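Local coordinates for protein 6-carboxyhexanoate--coa ligase (Bacillus subtilis, PDB 5FLG) that belongs to the 6-carboxyhexanoate--CoA ligase family and binds magnesium ions, phosphoaminophosphonic acid-adenylate ester and pimelic acid, at residues A[112-115]-A[116-119]; A[33-37]-A[38-42]; A[155-158]-A[159-163]. All blocks are in the same frame, centred on the assembly; numbering follows the deposited sequence.

Contact 1 of 3, residues A[112-115]-A[116-119]; sequences KAYE and QIPE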
# COMPACT_ATOMS: atom_id res chain seq x y z
N LYS A 112 -22.92 27.82 -11.29
CA LYS A 112 -22.78 26.65 -12.14
C LYS A 112 -22.14 25.52 -11.32
O LYS A 112 -22.46 24.34 -11.54
CB LYS A 112 -21.94 26.95 -13.37
CG LYS A 112 -22.63 27.82 -14.43
CD LYS A 112 -21.63 28.28 -15.48
CE LYS A 112 -22.30 29.15 -16.54
NZ LYS A 112 -21.33 29.45 -17.64
N ALA A 113 -21.16 25.87 -10.50
CA ALA A 113 -20.46 24.86 -9.74
C ALA A 113 -21.41 24.25 -8.72
O ALA A 113 -21.44 23.04 -8.54
CB ALA A 113 -19.24 25.45 -9.06
N TYR A 114 -22.22 25.09 -8.09
CA TYR A 114 -23.17 24.60 -7.06
C TYR A 114 -24.23 23.67 -7.60
O TYR A 114 -24.55 22.68 -6.95
CB TYR A 114 -23.86 25.73 -6.32
CG TYR A 114 -23.18 26.04 -5.01
CD1 TYR A 114 -22.04 26.84 -4.98
CD2 TYR A 114 -23.59 25.43 -3.82
CE1 TYR A 114 -21.37 27.08 -3.81
CE2 TYR A 114 -22.95 25.71 -2.61
CZ TYR A 114 -21.81 26.50 -2.63
OH TYR A 114 -21.12 26.82 -1.50
N GLU A 115 -24.62 23.86 -8.86
CA GLU A 115 -25.46 22.90 -9.55
C GLU A 115 -24.82 21.53 -9.71
O GLU A 115 -25.52 20.54 -9.81
CB GLU A 115 -25.90 23.43 -10.92
CG GLU A 115 -26.84 24.62 -10.79
CD GLU A 115 -27.28 25.18 -12.13
OE1 GLU A 115 -26.96 24.55 -13.16
OE2 GLU A 115 -27.96 26.22 -12.14
N GLN A 116 -23.50 21.47 -9.78
CA GLN A 116 -22.81 20.23 -10.07
C GLN A 116 -22.27 19.52 -8.82
O GLN A 116 -22.02 18.33 -8.84
CB GLN A 116 -21.72 20.50 -11.09
CG GLN A 116 -22.34 20.71 -12.47
CD GLN A 116 -21.41 21.38 -13.45
OE1 GLN A 116 -20.45 20.79 -13.92
NE2 GLN A 116 -21.65 22.66 -13.69
N ILE A 117 -22.30 20.22 -7.70
CA ILE A 117 -21.69 19.70 -6.50
C ILE A 117 -22.29 18.37 -6.03
O ILE A 117 -21.56 17.41 -5.95
CB ILE A 117 -21.68 20.75 -5.38
CG1 ILE A 117 -20.51 21.70 -5.62
CG2 ILE A 117 -21.54 20.06 -4.02
CD1 ILE A 117 -20.60 23.00 -4.86
N PRO A 118 -23.63 18.24 -6.09
CA PRO A 118 -24.28 16.94 -5.87
C PRO A 118 -23.77 15.80 -6.72
O PRO A 118 -23.49 14.72 -6.18
CB PRO A 118 -25.76 17.23 -6.19
CG PRO A 118 -25.90 18.69 -5.87
CD PRO A 118 -24.62 19.29 -6.36
N GLU A 119 -23.53 16.03 -8.00
CA GLU A 119 -23.01 14.95 -8.84
C GLU A 119 -21.55 14.61 -8.48
O GLU A 119 -21.03 13.59 -8.91
CB GLU A 119 -23.14 15.31 -10.33
CG GLU A 119 -21.86 15.90 -10.92
CD GLU A 119 -21.99 16.30 -12.39
OE1 GLU A 119 -22.84 17.17 -12.70
OE2 GLU A 119 -21.19 15.81 -13.23
O HOH W 1 -24.73 23.29 -14.07
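The backbone N of Q116 donates to A113 O over 2.9 Å. This link reaches back three residues, one fewer than in a regular alpha-helix, as is common where a helix ends. A second such bond, from I117 N to Y114 O, is weak at 3.4 Å. The residue four places after Y114 is P118, which has no N-H to offer; its ring carbon CD, in place of the amide hydrogen, sits 3.4 Å from Y114 O. The Q116 side chain, extended beyond CG, folds back along the turn, CG being anti to its own carbonyl carbon (chi1 -74°). NE2 thereby reaches K112 O at 2.8 Å, a weak, bent bond, and also gives a weak one to a water; the water O lies 2.7 Å from E115 OE1, to which it donates. On the inward side, I117 CD1 rests over the centre of the Y114 ring in a CH-pi contact, 3.9 Å from the centroid and only 8° off the normal. Y114 OH bonds to Q93, R97 meets the same ring in a cation-pi contact, and I117 packs on L192 and W194 of strand 188-194. The K112 carbonyl at the helix end thus takes a weak bond from a side-chain amide, while a branched aliphatic chain and a phenol hold the turn against the mixed sheet through apolar contacts.

Contact 2 of 3, residues A[33-37]-A[38-42]; sequences RLIPF and HEMKH
I35 CD1 presses against the backbone of the following turn, 3.7 Å from M40 CA and equally near E39 C. Its first torsion (chi1 53°) places CG1 between the backbone N and the carbonyl carbon, and from there the terminal methyl also reaches M40 SD at 4.0 Å. Methionine suits this buried place because its flexible thioether, bent at chi2 and chi3, can curl round to the isoleucine. Next to them the P36 ring receives two polar side chains on its carbons: H38 NE2 lies 3.7 Å from CB, and E39 OE2 approaches CG at the same distance. These are van der Waals contacts, in which the proline offers a rigid apolar surface to the carboxylate end of the glutamate and to the imidazole. Behind the side chains, the backbone fixes the turn. E39 N donates to P36 O at 2.9 Å and 155°, and M40 N donates to F37 O at 3.2 Å, each spanning three residues and turning the chain from strand to helix. E39 occupies the N-cap position. Further out, F37 packs on L52 of the second subunit and makes a cation-pi contact with its K58. R33, in the strand, forms a salt bridge with D151. The turn thus joins outermost strand 26-36 to helix 40-52, with I35 and M40 reaching V11 of adjoining strand 8-17 and P36 packing on F8.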
# COMPACT_ATOMS: atom_id res chain seq x y z
N ARG A 33 0.83 12.02 4.12
CA ARG A 33 1.73 12.53 5.14
C ARG A 33 3.07 12.68 4.47
O ARG A 33 3.31 12.10 3.43
CB ARG A 33 1.86 11.55 6.34
CG ARG A 33 0.55 11.30 7.09
CD ARG A 33 0.08 12.51 7.90
NE ARG A 33 1.09 12.86 8.90
CZ ARG A 33 1.30 12.20 10.04
NH1 ARG A 33 0.50 11.21 10.40
NH2 ARG A 33 2.32 12.52 10.82
N LEU A 34 3.90 13.55 5.03
CA LEU A 34 5.26 13.72 4.57
C LEU A 34 6.19 13.79 5.79
O LEU A 34 6.11 14.71 6.56
CB LEU A 34 5.31 15.00 3.75
CG LEU A 34 6.63 15.39 3.12
CD1 LEU A 34 6.94 14.42 1.99
CD2 LEU A 34 6.55 16.82 2.59
N ILE A 35 7.14 12.88 5.89
CA ILE A 35 7.82 12.64 7.16
C ILE A 35 9.24 12.16 6.98
O ILE A 35 9.59 11.59 5.96
CB ILE A 35 7.09 11.56 7.98
CG1 ILE A 35 6.91 10.30 7.13
CG2 ILE A 35 5.76 12.09 8.49
CD1 ILE A 35 6.92 9.01 7.97
N PRO A 36 10.08 12.47 7.97
CA PRO A 36 11.35 11.77 8.07
C PRO A 36 11.19 10.30 8.42
O PRO A 36 10.15 9.91 8.96
CB PRO A 36 12.07 12.51 9.20
CG PRO A 36 11.04 13.27 9.92
CD PRO A 36 9.76 13.25 9.17
N PHE A 37 12.24 9.53 8.19
CA PHE A 37 12.12 8.12 8.16
C PHE A 37 11.87 7.55 9.56
O PHE A 37 11.25 6.51 9.70
CB PHE A 37 13.39 7.51 7.58
CG PHE A 37 13.27 6.02 7.31
CD1 PHE A 37 12.59 5.56 6.20
CD2 PHE A 37 13.80 5.10 8.21
CE1 PHE A 37 12.49 4.20 5.95
CE2 PHE A 37 13.70 3.75 7.97
CZ PHE A 37 13.04 3.30 6.84
N HIS A 38 12.35 8.24 10.58
CA HIS A 38 12.18 7.76 11.95
C HIS A 38 10.75 7.97 12.40
O HIS A 38 10.32 7.43 13.42
CB HIS A 38 13.15 8.47 12.90
CG HIS A 38 13.01 9.96 12.91
ND1 HIS A 38 12.08 10.61 13.68
CD2 HIS A 38 13.70 10.92 12.25
CE1 HIS A 38 12.21 11.92 13.52
NE2 HIS A 38 13.22 12.13 12.69
N GLU A 39 9.94 8.66 11.60
CA GLU A 39 8.53 8.73 11.97
C GLU A 39 7.63 7.68 11.32
O GLU A 39 6.42 7.69 11.51
CB GLU A 39 7.99 10.14 11.80
CG GLU A 39 8.49 11.11 12.86
CD GLU A 39 8.12 12.55 12.56
OE1 GLU A 39 7.01 12.80 12.04
OE2 GLU A 39 8.88 13.45 12.94
N MET A 40 8.22 6.71 10.66
CA MET A 40 7.46 5.83 9.78
C MET A 40 6.50 4.94 10.59
O MET A 40 5.33 4.74 10.20
CB MET A 40 8.42 4.99 8.97
CG MET A 40 7.75 4.22 7.84
SD MET A 40 6.78 5.24 6.71
CE MET A 40 8.12 5.92 5.72
N LYS A 41 6.98 4.39 11.69
CA LYS A 41 6.15 3.41 12.41
C LYS A 41 4.91 4.07 12.96
O LYS A 41 3.80 3.58 12.79
CB LYS A 41 6.92 2.75 13.54
CG LYS A 41 6.06 1.80 14.36
CD LYS A 41 6.88 0.84 15.22
CE LYS A 41 6.68 1.14 16.70
NZ LYS A 41 5.27 0.90 17.11
N HIS A 42 5.10 5.23 13.57
CA HIS A 42 3.98 6.00 14.10
C HIS A 42 3.03 6.44 13.01
O HIS A 42 1.84 6.55 13.24
CB HIS A 42 4.52 7.21 14.86
CG HIS A 42 3.47 8.19 15.28
ND1 HIS A 42 2.76 8.07 16.46
CD2 HIS A 42 3.04 9.34 14.71
CE1 HIS A 42 1.87 9.05 16.54
NE2 HIS A 42 2.02 9.84 15.49

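Contact 3 of 3, residues A[155-158]-A[159-163]; sequences ANFE and KWALH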
# COMPACT_ATOMS: atom_id res chain seq x y z
N ALA A 155 4.08 19.29 16.45
CA ALA A 155 4.48 20.17 17.56
C ALA A 155 4.27 21.64 17.18
O ALA A 155 3.71 22.45 17.94
CB ALA A 155 5.94 19.91 17.91
N ASN A 156 4.54 21.93 15.91
CA ASN A 156 4.36 23.30 15.42
C ASN A 156 2.87 23.58 15.25
O ASN A 156 2.36 24.58 15.71
CB ASN A 156 5.16 23.47 14.14
CG ASN A 156 4.99 24.84 13.50
OD1 ASN A 156 3.99 25.07 12.86
ND2 ASN A 156 5.75 25.80 13.98
N PHE A 157 2.11 22.59 14.79
CA PHE A 157 0.66 22.75 14.73
C PHE A 157 0.00 23.00 16.08
O PHE A 157 -0.85 23.89 16.20
CB PHE A 157 0.00 21.51 14.11
CG PHE A 157 -1.50 21.53 14.19
CD1 PHE A 157 -2.23 22.39 13.38
CD2 PHE A 157 -2.19 20.65 15.04
CE1 PHE A 157 -3.61 22.51 13.55
CE2 PHE A 157 -3.56 20.72 15.15
CZ PHE A 157 -4.28 21.63 14.38
N GLU A 158 0.40 22.26 17.10
CA GLU A 158 -0.21 22.48 18.43
C GLU A 158 0.06 23.89 18.93
O GLU A 158 -0.84 24.57 19.46
CB GLU A 158 0.34 21.46 19.42
CG GLU A 158 -0.16 20.03 19.20
CD GLU A 158 -1.49 19.72 19.89
OE1 GLU A 158 -1.75 20.27 20.99
OE2 GLU A 158 -2.29 18.90 19.36
N LYS A 159 1.27 24.38 18.70
CA LYS A 159 1.59 25.75 19.05
C LYS A 159 0.73 26.74 18.28
O LYS A 159 0.08 27.61 18.87
CB LYS A 159 3.06 26.03 18.78
CG LYS A 159 3.54 27.27 19.48
CD LYS A 159 5.03 27.23 19.78
CE LYS A 159 5.36 28.28 20.84
NZ LYS A 159 6.80 28.31 21.21
N TRP A 160 0.59 26.51 16.97
CA TRP A 160 -0.28 27.36 16.17
C TRP A 160 -1.73 27.37 16.67
O TRP A 160 -2.38 28.41 16.79
CB TRP A 160 -0.23 26.94 14.70
CG TRP A 160 -1.26 27.61 13.90
CD1 TRP A 160 -1.11 28.75 13.16
CD2 TRP A 160 -2.58 27.16 13.69
NE1 TRP A 160 -2.31 29.09 12.57
CE2 TRP A 160 -3.22 28.12 12.86
CE3 TRP A 160 -3.32 26.07 14.15
CZ2 TRP A 160 -4.53 27.99 12.46
CZ3 TRP A 160 -4.64 25.96 13.78
CH2 TRP A 160 -5.23 26.90 12.92
N ALA A 161 -2.25 26.21 17.03
CA ALA A 161 -3.64 26.16 17.42
C ALA A 161 -3.88 26.87 18.75
O ALA A 161 -4.88 27.56 18.93
CB ALA A 161 -4.09 24.72 17.51
N LEU A 162 -2.91 26.79 19.63
CA LEU A 162 -2.98 27.50 20.91
C LEU A 162 -3.05 28.99 20.65
O LEU A 162 -4.00 29.65 21.04
CB LEU A 162 -1.76 27.18 21.76
CG LEU A 162 -1.72 27.75 23.18
CD1 LEU A 162 -3.06 27.59 23.88
CD2 LEU A 162 -0.63 27.05 23.97
N HIS A 163 -2.09 29.51 19.90
CA HIS A 163 -2.11 30.93 19.56
C HIS A 163 -3.41 31.34 18.87
O HIS A 163 -3.83 32.48 18.98
CB HIS A 163 -0.93 31.33 18.69
CG HIS A 163 -0.99 32.76 18.20
ND1 HIS A 163 -1.81 33.16 17.16
CD2 HIS A 163 -0.30 33.86 18.58
CE1 HIS A 163 -1.61 34.44 16.91
NE2 HIS A 163 -0.70 34.89 17.76
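F157 and W160 share one side of helix 154-164, and both throw their rings out with CG anti to the backbone N (chi1 172° and 170°). Three positions apart, hence close to one turn of helix, they are brought together by these matching torsions: F157 CE1 comes 3.6 Å from W160 CZ3. The planes are near parallel, 24° apart, but slid apart so far that the rings barely overlap, with 5.6 Å between the phenyl and six-membered ring centroids. The pair therefore meets by its neighbouring carbons and is not a full stack. The indole also lies with its edge to the helix backbone, F157 O sitting in its plane 3.9 Å from CE3. A161, small enough to sit beside the phenyl ring, brings CB within 4.4 Å of F157 CZ. E158 and K159 turn to the exposed side. The lysine is extended from CB outwards, touching W254 and forming a long, weak ion pair with E256 through NZ, whereas the glutamate bends at chi2 and touches A168. Beneath these side chains the backbone is regular alpha-helix: W160 N donates to N156 O at 2.9 Å and A161 N to F157 O at 2.8 Å, each four residues back. On the inward side, W152 meets F157 edge-to-face and W254 does the same to W160, while N156 OD1 accepts from W152 NE1 and the backbone N of W254. This is an amphipathic helix whose aromatic face packs, through F157 on K173 and W160 on L176, against helix 170-184, which carries residues of the pimelic acid pocket.

Along the chain the order is contact 2, contact 1, contact 3, without overlap. Contact 1 lies on the far side of the chain's centre from the other two, its centre about 38 Å from that of contact 2 and about 35 Å from that of contact 3. The centres of contacts 2 and 3 are about 20 Å apart, their nearest atoms about 8 Å, without touching. Contact 2 belongs to the three-stranded antiparallel sheet and reaches the second subunit. Contact 1 leans on the seven-stranded mixed sheet, the I117 side chain about 10 Å from phosphoaminophosphonic acid-adenylate ester; contact 3 lies beside helix 170-184, the W160 side chain about 8 Å from pimelic acid.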